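Local coordinates for protein butyryl-CoA dehydrogenase (Marinomonas mediterranea, PDB 6CXT) that belongs to the acyl-CoA dehydrogenase family of flavoproteins and binds flavin-adenine dinucleotide in an eight-chain assembly, at residues B[45-57]-B[104-117]. Residues are numbered along the deposited sequence; the frame is centred on the assembly and turned at random.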
loop_
_atom_site.group_PDB
_atom_site.type_symbol
_atom_site.label_atom_id
_atom_site.label_comp_id
_atom_site.label_asym_id
_atom_site.label_seq_id
_atom_site.Cartn_x
_atom_site.Cartn_y
_atom_site.Cartn_z
ATOM N N GLY B 45 14.427 -23.570 29.395
ATOM C CA GLY B 45 13.295 -24.436 29.103
ATOM C C GLY B 45 12.677 -24.220 27.726
ATOM O O GLY B 45 11.635 -24.799 27.450
ATOM N N TYR B 46 13.311 -23.397 26.868
ATOM C CA TYR B 46 12.789 -23.048 25.485
ATOM C C TYR B 46 12.468 -24.260 24.634
ATOM O O TYR B 46 11.482 -24.271 23.896
ATOM C CB TYR B 46 13.854 -22.205 24.751
ATOM C CG TYR B 46 13.484 -21.616 23.392
ATOM C CD1 TYR B 46 12.244 -21.004 23.193
ATOM C CD2 TYR B 46 14.397 -21.614 22.324
ATOM C CE1 TYR B 46 11.922 -20.430 21.977
ATOM C CE2 TYR B 46 14.088 -21.022 21.071
ATOM C CZ TYR B 46 12.843 -20.452 20.909
ATOM O OH TYR B 46 12.469 -19.862 19.725
ATOM N N PHE B 47 13.318 -25.296 24.687
ATOM C CA PHE B 47 13.091 -26.423 23.793
ATOM C C PHE B 47 12.130 -27.432 24.388
ATOM O O PHE B 47 11.675 -28.332 23.692
ATOM C CB PHE B 47 14.399 -27.142 23.444
ATOM C CG PHE B 47 15.492 -26.218 23.030
ATOM C CD1 PHE B 47 15.347 -25.407 21.899
ATOM C CD2 PHE B 47 16.660 -26.147 23.763
ATOM C CE1 PHE B 47 16.352 -24.560 21.539
ATOM C CE2 PHE B 47 17.671 -25.298 23.385
ATOM C CZ PHE B 47 17.502 -24.487 22.276
ATOM N N GLY B 48 11.830 -27.283 25.667
ATOM C CA GLY B 48 10.907 -28.192 26.315
ATOM C C GLY B 48 9.526 -27.643 26.551
ATOM O O GLY B 48 8.706 -28.337 27.127
ATOM N N LEU B 49 9.232 -26.410 26.110
ATOM C CA LEU B 49 7.924 -25.804 26.465
ATOM C C LEU B 49 6.702 -26.684 26.157
ATOM O O LEU B 49 5.850 -26.834 27.038
ATOM C CB LEU B 49 7.731 -24.379 25.878
ATOM C CG LEU B 49 8.875 -23.397 26.101
ATOM C CD1 LEU B 49 8.725 -22.152 25.209
ATOM C CD2 LEU B 49 8.861 -23.019 27.565
ATOM N N PRO B 50 6.600 -27.258 24.933
ATOM C CA PRO B 50 5.414 -28.043 24.657
ATOM C C PRO B 50 5.616 -29.574 24.829
ATOM O O PRO B 50 4.809 -30.333 24.304
ATOM C CB PRO B 50 5.174 -27.770 23.169
ATOM C CG PRO B 50 6.562 -27.572 22.600
ATOM C CD PRO B 50 7.465 -27.177 23.745
ATOM N N ILE B 51 6.710 -30.004 25.451
ATOM C CA ILE B 51 6.995 -31.468 25.573
ATOM C C ILE B 51 6.430 -31.919 26.932
ATOM O O ILE B 51 6.715 -31.297 27.952
ATOM C CB ILE B 51 8.503 -31.827 25.414
ATOM C CG1 ILE B 51 9.086 -31.154 24.162
ATOM C CG2 ILE B 51 8.732 -33.348 25.357
ATOM C CD1 ILE B 51 8.440 -31.533 22.846
ATOM N N PRO B 52 5.574 -32.960 26.927
ATOM C CA PRO B 52 5.058 -33.551 28.175
ATOM C C PRO B 52 6.183 -34.110 29.051
ATOM O O PRO B 52 7.160 -34.673 28.528
ATOM C CB PRO B 52 4.173 -34.696 27.666
ATOM C CG PRO B 52 3.784 -34.301 26.284
ATOM C CD PRO B 52 5.029 -33.652 25.744
ATOM N N GLU B 53 6.045 -33.953 30.362
ATOM C CA GLU B 53 6.954 -34.585 31.329
ATOM C C GLU B 53 7.149 -36.097 31.098
ATOM O O GLU B 53 8.241 -36.613 31.299
ATOM C CB GLU B 53 6.496 -34.319 32.761
ATOM C CG GLU B 53 7.627 -34.497 33.764
ATOM C CD GLU B 53 7.325 -33.930 35.138
ATOM O OE1 GLU B 53 6.368 -33.135 35.290
ATOM O OE2 GLU B 53 8.067 -34.285 36.077
ATOM N N LYS B 54 6.095 -36.781 30.655
ATOM C CA LYS B 54 6.142 -38.200 30.278
ATOM C C LYS B 54 7.346 -38.536 29.385
ATOM O O LYS B 54 7.889 -39.660 29.433
ATOM C CB LYS B 54 4.844 -38.567 29.551
ATOM C CG LYS B 54 4.594 -40.054 29.349
ATOM C CD LYS B 54 3.481 -40.286 28.334
ATOM C CE LYS B 54 2.925 -41.714 28.339
ATOM N NZ LYS B 54 3.945 -42.802 28.270
ATOM N N TYR B 55 7.765 -37.572 28.561
ATOM C CA TYR B 55 8.853 -37.830 27.604
ATOM C C TYR B 55 10.156 -37.122 27.871
ATOM O O TYR B 55 11.150 -37.493 27.279
ATOM C CB TYR B 55 8.417 -37.616 26.159
ATOM C CG TYR B 55 7.285 -38.500 25.760
ATOM C CD1 TYR B 55 7.475 -39.876 25.533
ATOM C CD2 TYR B 55 6.005 -37.974 25.628
ATOM C CE1 TYR B 55 6.406 -40.691 25.161
ATOM C CE2 TYR B 55 4.939 -38.767 25.259
ATOM C CZ TYR B 55 5.138 -40.125 25.043
ATOM O OH TYR B 55 4.048 -40.870 24.664
ATOM N N ALA B 56 10.162 -36.132 28.763
ATOM C CA ALA B 56 11.375 -35.402 29.080
ATOM C C ALA B 56 11.235 -34.822 30.458
ATOM O O ALA B 56 10.236 -34.154 30.754
ATOM C CB ALA B 56 11.600 -34.289 28.054
ATOM N N LYS B 57 12.258 -35.046 31.284
ATOM C CA LYS B 57 12.156 -34.876 32.732
ATOM C C LYS B 57 11.758 -33.468 33.165
ATOM O O LYS B 57 10.963 -33.303 34.110
ATOM C CB LYS B 57 13.427 -35.360 33.460
ATOM C CG LYS B 57 14.596 -34.394 33.428
ATOM C CD LYS B 57 15.591 -34.601 34.563
ATOM C CE LYS B 57 16.897 -35.206 34.056
ATOM N NZ LYS B 57 18.056 -34.633 34.808
ATOM N N GLU B 104 6.451 -45.103 20.615
ATOM C CA GLU B 104 6.808 -44.838 22.013
ATOM C C GLU B 104 8.299 -44.982 22.302
ATOM O O GLU B 104 8.839 -44.228 23.118
ATOM C CB GLU B 104 6.021 -45.754 22.972
ATOM C CG GLU B 104 4.519 -45.540 22.919
ATOM C CD GLU B 104 4.117 -44.090 23.204
ATOM O OE1 GLU B 104 4.569 -43.550 24.243
ATOM O OE2 GLU B 104 3.342 -43.516 22.395
ATOM N N THR B 105 8.953 -45.938 21.634
ATOM C CA THR B 105 10.387 -46.166 21.826
ATOM C C THR B 105 11.222 -45.010 21.235
ATOM O O THR B 105 12.126 -44.468 21.898
ATOM C CB THR B 105 10.838 -47.601 21.396
ATOM O OG1 THR B 105 10.606 -47.818 20.000
ATOM C CG2 THR B 105 10.019 -48.645 22.177
ATOM N N LEU B 106 10.882 -44.611 20.012
ATOM C CA LEU B 106 11.517 -43.428 19.402
ATOM C C LEU B 106 11.360 -42.156 20.283
ATOM O O LEU B 106 12.365 -41.479 20.592
ATOM C CB LEU B 106 11.065 -43.237 17.944
ATOM C CG LEU B 106 12.006 -42.333 17.110
ATOM C CD1 LEU B 106 13.360 -42.947 16.761
ATOM C CD2 LEU B 106 11.303 -41.908 15.843
ATOM N N LYS B 107 10.144 -41.905 20.775
ATOM C CA LYS B 107 9.910 -40.778 21.672
ATOM C C LYS B 107 10.762 -40.779 22.950
ATOM O O LYS B 107 11.368 -39.753 23.286
ATOM C CB LYS B 107 8.432 -40.592 21.985
ATOM C CG LYS B 107 7.613 -40.292 20.745
ATOM C CD LYS B 107 6.175 -39.991 21.069
ATOM C CE LYS B 107 5.467 -41.171 21.700
ATOM N NZ LYS B 107 3.990 -41.069 21.557
ATOM N N HIS B 108 10.828 -41.921 23.654
ATOM C CA HIS B 108 11.711 -42.031 24.830
ATOM C C HIS B 108 13.180 -41.959 24.491
ATOM O O HIS B 108 13.964 -41.407 25.262
ATOM C CB HIS B 108 11.376 -43.272 25.681
ATOM C CG HIS B 108 10.139 -43.076 26.495
ATOM N ND1 HIS B 108 8.932 -43.662 26.170
ATOM C CD2 HIS B 108 9.897 -42.284 27.568
ATOM C CE1 HIS B 108 8.015 -43.285 27.045
ATOM N NE2 HIS B 108 8.572 -42.437 27.894
ATOM N N GLN B 109 13.552 -42.474 23.331
ATOM C CA GLN B 109 14.945 -42.385 22.892
ATOM C C GLN B 109 15.364 -40.930 22.551
ATOM O O GLN B 109 16.438 -40.484 22.948
ATOM C CB GLN B 109 15.141 -43.258 21.674
ATOM C CG GLN B 109 16.587 -43.544 21.296
ATOM C CD GLN B 109 16.663 -44.396 20.029
ATOM O OE1 GLN B 109 16.059 -45.475 19.956
ATOM N NE2 GLN B 109 17.378 -43.899 19.007
ATOM N N LEU B 110 14.507 -40.198 21.843
ATOM C CA LEU B 110 14.913 -38.916 21.246
ATOM C C LEU B 110 14.547 -37.684 22.036
ATOM O O LEU B 110 15.354 -36.771 22.114
ATOM C CB LEU B 110 14.377 -38.782 19.817
ATOM C CG LEU B 110 14.734 -39.827 18.780
ATOM C CD1 LEU B 110 14.179 -39.491 17.415
ATOM C CD2 LEU B 110 16.228 -40.030 18.687
ATOM N N LEU B 111 13.342 -37.645 22.603
ATOM C CA LEU B 111 12.839 -36.415 23.229
ATOM C C LEU B 111 13.588 -35.888 24.442
ATOM O O LEU B 111 13.675 -34.665 24.603
ATOM C CB LEU B 111 11.321 -36.451 23.479
ATOM C CG LEU B 111 10.456 -36.503 22.218
ATOM C CD1 LEU B 111 9.017 -36.882 22.538
ATOM C CD2 LEU B 111 10.503 -35.140 21.498
ATOM N N PRO B 112 14.122 -36.780 25.323
ATOM C CA PRO B 112 14.819 -36.167 26.428
ATOM C C PRO B 112 15.941 -35.207 26.042
ATOM O O PRO B 112 16.081 -34.203 26.705
ATOM C CB PRO B 112 15.376 -37.387 27.221
ATOM C CG PRO B 112 14.251 -38.397 27.055
ATOM C CD PRO B 112 13.909 -38.242 25.565
ATOM N N ASP B 113 16.738 -35.521 25.026
ATOM C CA ASP B 113 17.885 -34.656 24.678
ATOM C C ASP B 113 17.441 -33.527 23.715
ATOM O O ASP B 113 18.067 -32.471 23.678
ATOM C CB ASP B 113 19.034 -35.412 24.002
ATOM C CG ASP B 113 19.830 -36.312 24.966
ATOM O OD1 ASP B 113 19.771 -36.166 26.210
ATOM O OD2 ASP B 113 20.543 -37.161 24.416
ATOM N N LEU B 114 16.386 -33.774 22.945
ATOM C CA LEU B 114 15.783 -32.686 22.142
ATOM C C LEU B 114 15.234 -31.618 23.088
ATOM O O LEU B 114 15.445 -30.395 22.865
ATOM C CB LEU B 114 14.724 -33.232 21.198
ATOM C CG LEU B 114 15.251 -34.105 20.055
ATOM C CD1 LEU B 114 14.109 -34.556 19.181
ATOM C CD2 LEU B 114 16.357 -33.438 19.255
ATOM N N ALA B 115 14.586 -32.048 24.144
ATOM C CA ALA B 115 13.971 -31.144 25.074
ATOM C C ALA B 115 14.894 -30.244 25.842
ATOM O O ALA B 115 14.480 -29.252 26.304
ATOM C CB ALA B 115 13.053 -31.882 26.008
ATOM N N THR B 116 16.140 -30.631 25.994
ATOM C CA THR B 116 17.090 -29.808 26.682
ATOM C C THR B 116 18.000 -29.090 25.697
ATOM O O THR B 116 18.763 -28.278 26.046
ATOM C CB THR B 116 18.002 -30.646 27.579
ATOM O OG1 THR B 116 18.685 -31.596 26.783
ATOM C CG2 THR B 116 17.220 -31.331 28.601
ATOM N N GLY B 117 17.941 -29.481 24.451
ATOM C CA GLY B 117 18.793 -28.917 23.464
ATOM C C GLY B 117 20.150 -29.580 23.384
ATOM O O GLY B 117 20.983 -29.135 22.685
HETATM O O HOH W 1 14.772 -26.539 26.989
#
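Y55 packs on K107 and L111, and A56 on A115, where the loop after helix 35-44 meets helix 104-114 and the turn that follows it, within the helical N-terminal domain of the acyl-CoA dehydrogenase fold. Packing is tight where A56 CB meets A115 CB at 3.5 Å, closer than a usual carbon-carbon contact. I51 and L111 add apolar contacts around this pair, and Y55 CB lies 3.7 Å from L111 CD1. The Y55 ring is enclosed from both sides: K107 CD lies over the outer part of one face, while K54 CG sits over the centre of the other. Two bonds grip its hydroxyl, which donates to the syn lone pair of E104 OE1 (OH to OE1 2.8 Å) and accepts from K107 NZ. A bend at chi3 (-63°) turns the K107 amine back to this hydroxyl and into a salt bridge with E104 OE2. Toward solvent the fit slackens: exposed K54 leaves its NZ 4.1 Å from E104 OE1, too far for a salt bridge, and H108 NE2 reaches K54 O at 3.2 Å through a bent bond (N-H...O 135°). The rings of Y55 and H108 meet obliquely, planes 47° apart. At the helix's far end G117 completes a Schellman motif, its CA 3.5 Å from F47 CD2; F47 also stacks on W38. At the backbone of F47, a water accepts from F47 N and donates to A115 O, 2.8 Å from the water oxygen.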